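Local coordinates for galacto-N-biose/lacto-N-biose I transporter substrate-binding protein (PDB 2Z8F) that binds galacto-N-biose, lacto-N-biose and related milk or mucin sugars such as lacto-N-tetraose, probably delivering them to its ABC transporter for uptake, at residues D394-T397 with T398-T402; S59-I62 with K63-T67; S172-P175 with D176-G179. One frame throughout, in Å; residues are numbered along the deposited sequence.

Contact 1: residues D394-T397 with T398-T402; sequences DAQT and TSVDT. With NA (sodium ion), chain H.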
loop_
_atom_site.group_PDB
_atom_site.type_symbol
_atom_site.label_atom_id
_atom_site.label_comp_id
_atom_site.label_asym_id
_atom_site.label_seq_id
_atom_site.Cartn_x
_atom_site.Cartn_y
_atom_site.Cartn_z
ATOM N N ASP A 394 1.159 5.992 -20.959
ATOM C CA ASP A 394 1.788 7.137 -20.324
ATOM C C ASP A 394 2.802 6.780 -19.242
ATOM O O ASP A 394 3.854 7.420 -19.132
ATOM C CB ASP A 394 0.726 8.052 -19.714
ATOM C CG ASP A 394 -0.122 8.761 -20.760
ATOM O OD1 ASP A 394 0.059 8.546 -21.986
ATOM O OD2 ASP A 394 -1.005 9.589 -20.369
ATOM N N ALA A 395 2.477 5.767 -18.431
ATOM C CA ALA A 395 3.423 5.271 -17.454
ATOM C C ALA A 395 4.760 4.874 -18.129
ATOM O O ALA A 395 5.833 5.122 -17.583
ATOM C CB ALA A 395 2.826 4.089 -16.670
ATOM N N GLN A 396 4.674 4.223 -19.290
ATOM C CA GLN A 396 5.891 3.811 -20.009
ATOM C C GLN A 396 6.805 5.006 -20.291
ATOM O O GLN A 396 7.996 5.011 -19.946
ATOM C CB GLN A 396 5.519 3.104 -21.319
ATOM C CG GLN A 396 6.728 2.774 -22.210
ATOM C CD GLN A 396 7.576 1.650 -21.680
ATOM O OE1 GLN A 396 7.120 0.817 -20.890
ATOM N NE2 GLN A 396 8.839 1.627 -22.090
ATOM N N THR A 397 6.226 6.019 -20.930
ATOM C CA THR A 397 6.957 7.210 -21.279
ATOM C C THR A 397 7.472 7.982 -20.057
ATOM O O THR A 397 8.632 8.398 -20.026
ATOM C CB THR A 397 6.062 8.094 -22.156
ATOM O OG1 THR A 397 5.582 7.306 -23.263
ATOM C CG2 THR A 397 6.885 9.177 -22.694
ATOM N N THR A 398 6.625 8.175 -19.047
ATOM C CA THR A 398 7.078 8.846 -17.826
ATOM C C THR A 398 8.174 8.076 -17.049
ATOM O O THR A 398 9.100 8.671 -16.469
ATOM C CB THR A 398 5.885 9.185 -16.920
ATOM O OG1 THR A 398 5.005 10.055 -17.649
ATOM C CG2 THR A 398 6.351 9.910 -15.664
ATOM N N SER A 399 8.094 6.753 -17.074
ATOM C CA SER A 399 9.103 5.910 -16.445
ATOM C C SER A 399 10.463 6.130 -17.112
ATOM O O SER A 399 11.451 6.423 -16.441
ATOM C CB SER A 399 8.724 4.429 -16.562
ATOM O OG SER A 399 7.556 4.097 -15.819
ATOM N N VAL A 400 10.507 5.980 -18.444
ATOM C CA VAL A 400 11.751 6.213 -19.157
ATOM C C VAL A 400 12.297 7.641 -18.936
ATOM O O VAL A 400 13.485 7.821 -18.614
ATOM C CB VAL A 400 11.573 5.901 -20.652
ATOM C CG1 VAL A 400 12.828 6.297 -21.392
ATOM C CG2 VAL A 400 11.239 4.393 -20.845
ATOM N N ASP A 401 11.432 8.649 -19.037
ATOM C CA ASP A 401 11.851 10.041 -18.859
ATOM C C ASP A 401 12.414 10.279 -17.461
ATOM O O ASP A 401 13.411 10.970 -17.275
ATOM C CB ASP A 401 10.675 10.999 -19.106
ATOM C CG ASP A 401 10.210 11.016 -20.561
ATOM O OD1 ASP A 401 10.876 10.387 -21.400
ATOM O OD2 ASP A 401 9.156 11.638 -20.829
ATOM N N THR A 402 11.754 9.697 -16.469
ATOM C CA THR A 402 12.139 9.926 -15.082
ATOM C C THR A 402 13.515 9.303 -14.785
ATOM O O THR A 402 14.348 9.924 -14.155
ATOM C CB THR A 402 11.038 9.427 -14.123
ATOM O OG1 THR A 402 9.809 10.130 -14.392
ATOM C CG2 THR A 402 11.439 9.646 -12.652
HETATM NA NA NA H . -1.747 10.045 -22.383
HETATM O O HOH W 1 -3.074 8.797 -22.279
HETATM O O HOH W 2 -3.046 11.329 -21.767
#
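Asp394 gives its backbone oxygen to Thr398 N, 2.9 Å away in a nearly straight bond of helix 389-405, while its carboxylate chelates a sodium ion with both oxygens, OD1 at 2.4 Å and OD2 at 2.2 Å from the metal. Asp394 OD2 is also hydrogen-bonded to Thr377 of helix 367-380.

Along another face of the helix, a bend at chi2 (72°) turns Gln396 NE2 toward Val400 CG2, 3.9 Å away; the Gln396 amide is held by Thr204 N and Val202 O, which ties the helix to strand 199-202 and the loop after it. Thr397 and Asp401 run alongside each other, Thr397 CG2 near Asp401 OD2.

Ser399 folds its side chain back on the preceding turn. A chi1 of -66° lays OG beside the backbone N, within reach of Ala395 O, and the hydroxyl also bonds Tyr193 OH. Thr402 repeats the pattern, its OG1 donating to Thr398 O. At Ala395 O the two donors of Ser399 arrive from opposite faces of the carbonyl plane, the amide N in the ordinary i to i+4 bond at 2.8 Å and OG, above the plane, at 2.7 Å.

Contact 2: residues S59-I62 with K63-T67; sequences SDMI and KKLET. With BGC (beta-D-glucopyranose), chain C.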
loop_
_atom_site.group_PDB
_atom_site.type_symbol
_atom_site.label_atom_id
_atom_site.label_comp_id
_atom_site.label_asym_id
_atom_site.label_seq_id
_atom_site.Cartn_x
_atom_site.Cartn_y
_atom_site.Cartn_z
ATOM N N SER A 59 1.781 11.410 -0.277
ATOM C CA SER A 59 2.817 11.620 -1.318
ATOM C C SER A 59 3.730 12.822 -1.047
ATOM O O SER A 59 4.768 12.993 -1.695
ATOM C CB SER A 59 2.180 11.762 -2.712
ATOM O OG SER A 59 1.386 12.940 -2.809
ATOM N N ASP A 60 3.336 13.668 -0.101
ATOM C CA ASP A 60 4.173 14.793 0.260
ATOM C C ASP A 60 5.246 14.427 1.300
ATOM O O ASP A 60 6.203 15.170 1.504
ATOM C CB ASP A 60 3.300 15.962 0.748
ATOM C CG ASP A 60 2.692 16.753 -0.402
ATOM O OD1 ASP A 60 3.262 16.732 -1.515
ATOM O OD2 ASP A 60 1.624 17.395 -0.195
ATOM N N MET A 61 5.099 13.276 1.946
ATOM C CA MET A 61 6.041 12.931 3.010
ATOM C C MET A 61 7.488 12.841 2.543
ATOM O O MET A 61 8.365 13.422 3.172
ATOM C CB MET A 61 5.623 11.677 3.781
ATOM C CG MET A 61 6.576 11.363 4.910
ATOM S SD MET A 61 5.839 10.289 6.137
ATOM C CE MET A 61 7.328 9.907 7.064
ATOM N N ILE A 62 7.764 12.120 1.450
ATOM C CA ILE A 62 9.161 12.017 1.030
ATOM C C ILE A 62 9.719 13.341 0.486
ATOM O O ILE A 62 10.921 13.568 0.499
ATOM C CB ILE A 62 9.429 10.827 0.068
ATOM C CG1 ILE A 62 8.623 10.947 -1.225
ATOM C CG2 ILE A 62 9.164 9.503 0.818
ATOM C CD1 ILE A 62 9.163 10.047 -2.381
ATOM N N LYS A 63 8.825 14.225 0.056
ATOM C CA LYS A 63 9.222 15.574 -0.348
ATOM C C LYS A 63 9.676 16.392 0.871
ATOM O O LYS A 63 10.714 17.063 0.816
ATOM C CB LYS A 63 8.062 16.266 -1.056
ATOM C CG LYS A 63 7.601 15.548 -2.328
ATOM C CD LYS A 63 6.394 16.248 -2.954
ATOM C CE LYS A 63 6.137 15.755 -4.378
ATOM N NZ LYS A 63 5.591 14.357 -4.398
ATOM N N LYS A 64 8.927 16.305 1.970
ATOM C CA LYS A 64 9.349 16.934 3.231
ATOM C C LYS A 64 10.667 16.342 3.739
ATOM O O LYS A 64 11.542 17.078 4.202
ATOM C CB LYS A 64 8.270 16.851 4.321
ATOM C CG LYS A 64 8.698 17.556 5.650
ATOM C CD LYS A 64 7.667 17.417 6.785
ATOM C CE LYS A 64 8.234 17.843 8.160
ATOM N NZ LYS A 64 8.987 19.144 8.115
ATOM N N LEU A 65 10.808 15.019 3.663
ATOM C CA LEU A 65 12.040 14.350 4.090
ATOM C C LEU A 65 13.233 14.867 3.288
ATOM O O LEU A 65 14.296 15.097 3.845
ATOM C CB LEU A 65 11.928 12.822 3.939
ATOM C CG LEU A 65 10.956 12.100 4.866
ATOM C CD1 LEU A 65 11.017 10.605 4.595
ATOM C CD2 LEU A 65 11.322 12.356 6.306
ATOM N N GLU A 66 13.042 15.067 1.985
ATOM C CA GLU A 66 14.108 15.586 1.133
ATOM C C GLU A 66 14.567 16.971 1.577
ATOM O O GLU A 66 15.767 17.216 1.727
ATOM C CB GLU A 66 13.669 15.625 -0.331
ATOM C CG GLU A 66 14.807 16.026 -1.248
ATOM C CD GLU A 66 14.500 15.818 -2.717
ATOM O OE1 GLU A 66 13.472 15.201 -3.053
ATOM O OE2 GLU A 66 15.308 16.288 -3.538
ATOM N N THR A 67 13.593 17.848 1.788
ATOM C CA THR A 67 13.815 19.211 2.284
ATOM C C THR A 67 14.533 19.206 3.629
ATOM O O THR A 67 15.522 19.935 3.827
ATOM C CB THR A 67 12.462 19.944 2.424
ATOM O OG1 THR A 67 11.840 20.038 1.135
ATOM C CG2 THR A 67 12.659 21.348 2.976
HETATM C C2 BGC C . -1.072 13.420 -6.680
HETATM C C3 BGC C . -1.211 12.581 -5.409
HETATM C C4 BGC C . -0.593 11.170 -5.569
HETATM C C5 BGC C . 0.806 11.296 -6.193
HETATM C C6 BGC C . 1.529 9.976 -6.483
HETATM C C1 BGC C . 0.358 13.395 -7.182
HETATM O O1 BGC C . 0.379 14.115 -8.394
HETATM O O2 BGC C . -1.446 14.768 -6.432
HETATM O O3 BGC C . -2.588 12.510 -5.112
HETATM O O4 BGC C . -0.460 10.538 -4.300
HETATM O O5 BGC C . 0.756 12.043 -7.405
HETATM O O6 BGC C . 2.919 10.261 -6.589
HETATM O O HOH W 3 5.959 11.676 -3.616
HETATM O O HOH W 4 2.634 15.302 -3.580
HETATM O O HOH W 5 11.943 13.043 -2.239
#
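Lys63 NZ reaches back along the chain to Ser59 O and donates to it at 3.1 Å, approaching from above the carbonyl plane. The long side chain leaves beside its backbone N (chi1 -61°), runs extended, and turns at its last torsion (chi4 72°), which brings the ammonium group over that oxygen. On the way CD passes 3.5 Å from Asp60 OD1, yet Asp60 and Lys63 do not form a direct salt bridge, NZ and OD1 being 4.4 Å apart.

A water closes this gap: it donates to Asp60 OD1, accepts from Lys63 NZ and hydrogen-bonds Ser59 OG. A second water donates to Ser59 O and accepts a weak bond from the same ammonium group. Asp60 OD2 has its own salt bridge to Lys57, giving the carboxylate a direct lysine partner there and a water-mediated one in Lys63.

Behind this polar edge run the backbone bonds Lys64 N to Asp60 O, at 3.0 Å, and Leu65 N to Met61 O. Met61 and Leu65 pack CG to CG at 4.4 Å and lie against strands 16-22 and 77-81, while Ile62 lies on helix 85-90. Helix 61-71 is thus seated on the parallel part of the six-stranded sheet of this solute-binding protein. Ser59, a residue of the glycan pocket, stands at the sugar end, its CB 3.3 Å from O4 of the bound glucose, the oxygen that links it to the galactose. The water joining its hydroxyl to Asp60 and Lys63 implies that a charged network, in which carboxylate and ammonium would partly offset each other, backs this pocket residue.

Contact 3: residues S172-P175 with D176-G179; sequences SYQP and DEAG. With GAL (beta-D-galactopyranose), chain B.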
loop_
_atom_site.group_PDB
_atom_site.type_symbol
_atom_site.label_atom_id
_atom_site.label_comp_id
_atom_site.label_asym_id
_atom_site.label_seq_id
_atom_site.Cartn_x
_atom_site.Cartn_y
_atom_site.Cartn_z
ATOM N N SER A 172 -15.181 -0.270 -7.667
ATOM C CA SER A 172 -14.813 1.138 -7.763
ATOM C C SER A 172 -13.614 1.323 -8.683
ATOM O O SER A 172 -12.742 0.440 -8.784
ATOM C CB SER A 172 -14.538 1.747 -6.396
ATOM O OG SER A 172 -13.287 1.300 -5.869
ATOM N N TYR A 173 -13.619 2.433 -9.405
ATOM C CA TYR A 173 -12.470 2.903 -10.160
ATOM C C TYR A 173 -11.956 4.123 -9.415
ATOM O O TYR A 173 -12.700 5.104 -9.284
ATOM C CB TYR A 173 -12.928 3.297 -11.564
ATOM C CG TYR A 173 -11.868 3.874 -12.461
ATOM C CD1 TYR A 173 -10.924 3.050 -13.069
ATOM C CD2 TYR A 173 -11.827 5.247 -12.750
ATOM C CE1 TYR A 173 -9.957 3.581 -13.920
ATOM C CE2 TYR A 173 -10.867 5.783 -13.622
ATOM C CZ TYR A 173 -9.930 4.934 -14.205
ATOM O OH TYR A 173 -8.964 5.427 -15.074
ATOM N N GLN A 174 -10.707 4.061 -8.956
ATOM C CA GLN A 174 -10.155 5.065 -8.055
ATOM C C GLN A 174 -9.034 5.828 -8.761
ATOM O O GLN A 174 -7.847 5.463 -8.660
ATOM C CB GLN A 174 -9.652 4.385 -6.774
ATOM C CG GLN A 174 -10.763 3.700 -5.999
ATOM C CD GLN A 174 -10.275 2.925 -4.812
ATOM O OE1 GLN A 174 -9.161 3.133 -4.344
ATOM N NE2 GLN A 174 -11.110 2.021 -4.313
ATOM N N PRO A 175 -9.387 6.931 -9.450
ATOM C CA PRO A 175 -8.349 7.603 -10.220
ATOM C C PRO A 175 -7.197 8.153 -9.386
ATOM O O PRO A 175 -6.083 8.238 -9.894
ATOM C CB PRO A 175 -9.109 8.736 -10.945
ATOM C CG PRO A 175 -10.382 8.881 -10.229
ATOM C CD PRO A 175 -10.701 7.607 -9.545
ATOM N N ASP A 176 -7.455 8.534 -8.127
ATOM C CA ASP A 176 -6.415 9.036 -7.220
ATOM C C ASP A 176 -5.542 7.926 -6.600
ATOM O O ASP A 176 -4.651 8.209 -5.797
ATOM C CB ASP A 176 -7.013 9.895 -6.085
ATOM C CG ASP A 176 -8.063 9.160 -5.246
ATOM O OD1 ASP A 176 -8.610 8.127 -5.683
ATOM O OD2 ASP A 176 -8.379 9.629 -4.118
ATOM N N GLU A 177 -5.803 6.676 -7.000
ATOM C CA GLU A 177 -5.036 5.522 -6.528
ATOM C C GLU A 177 -4.531 4.717 -7.695
ATOM O O GLU A 177 -4.021 3.608 -7.499
ATOM C CB GLU A 177 -5.869 4.632 -5.596
ATOM C CG GLU A 177 -5.996 5.264 -4.178
ATOM C CD GLU A 177 -4.653 5.259 -3.421
ATOM O OE1 GLU A 177 -3.771 4.418 -3.739
ATOM O OE2 GLU A 177 -4.478 6.088 -2.501
ATOM N N ALA A 178 -4.649 5.253 -8.910
ATOM C CA ALA A 178 -4.175 4.457 -10.077
ATOM C C ALA A 178 -2.692 4.076 -9.937
ATOM O O ALA A 178 -2.293 2.931 -10.233
ATOM C CB ALA A 178 -4.398 5.217 -11.391
ATOM N N GLY A 179 -1.865 5.000 -9.477
ATOM C CA GLY A 179 -0.414 4.724 -9.357
ATOM C C GLY A 179 -0.026 3.629 -8.360
ATOM O O GLY A 179 1.102 3.111 -8.419
HETATM C C1 GAL B . -1.584 9.784 -3.855
HETATM C C2 GAL B . -1.015 8.889 -2.742
HETATM C C3 GAL B . -2.084 8.229 -1.882
HETATM C C4 GAL B . -3.130 9.252 -1.427
HETATM C C5 GAL B . -3.641 10.038 -2.638
HETATM C C6 GAL B . -4.611 11.151 -2.247
HETATM O O2 GAL B . -0.214 7.913 -3.359
HETATM O O3 GAL B . -1.330 7.625 -0.828
HETATM O O4 GAL B . -2.459 10.139 -0.571
HETATM O O5 GAL B . -2.561 10.640 -3.309
HETATM O O6 GAL B . -5.006 11.811 -3.455
#
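With CG anti to its own carbonyl carbon (chi1 -63°) and an extended chain beyond, Gln174 runs alongside Glu177, whose CG starts in the same way but whose chain then bends at chi2 (-69°). The two point the same way, Gln174 OE1 resting 3.8 Å from Glu177 CG, and their amide and carboxylate planes are turned almost perpendicular, 84° apart. The other branch of the Gln174 amide, NE2, donates to Ser172 OG, which lies in the plane of the amide, at 2.8 Å; Ser172 OG also bonds Thr247 OG1. Shortening Gln174 to an alanine would remove OE1 and NE2, and is likely to leave Ser172 OG without this donor and Glu177 CG without the neighbour beside it.

The backbone joins in through Glu177 N, which donates to Gln174 O at 2.9 Å from well above the carbonyl plane and closes a type I beta turn, Gln174 to Glu177. The next bond, from Ala178 N to Pro175 O, is weak at 3.5 Å and leads into helix 178-187. This turn carries Asp176 and Glu177, both residues of the glycan pocket in this periplasmic-binding-protein fold. Glu177 OE2 comes 3.3 Å from C3 of the bound galactose and is also hydrogen-bonded to Trp231 NE1, while OE1 is held by Asn180, so both carboxylate oxygens are tethered next to the sugar. Asp176 presents CB to the galactose O6 at 3.8 Å, its OD1 and OD2 accepting from the backbone amides of Arg230 and Trp231. On the side of helix 367-380, Pro175 and Ala178 both touch Ala378, and Asn375 OD1 accepts from Gly179 N.

Along the chain the order is contact 2, contact 3, contact 1, all in series. Contact 2 lies at the N-terminal end of helix 61-71 beside the six-stranded sheet, contact 3 leads into helix 178-187, and contact 1 lies in helix 389-405 near the C-terminus. Contact 2 supplies Ser59 and contact 3 Asp176 and Glu177 to the glycan pocket; their centres are about 22 Å apart, their nearest atoms about 8 Å, on different sides of the sugar, consistent with the two-lobed solute-binding fold that holds its ligand in the cleft between lobes. Contact 1, centred about 21 Å from contact 2 and 18 Å from contact 3, supplies none. Helix 367-380 touches both contact 3 and contact 1.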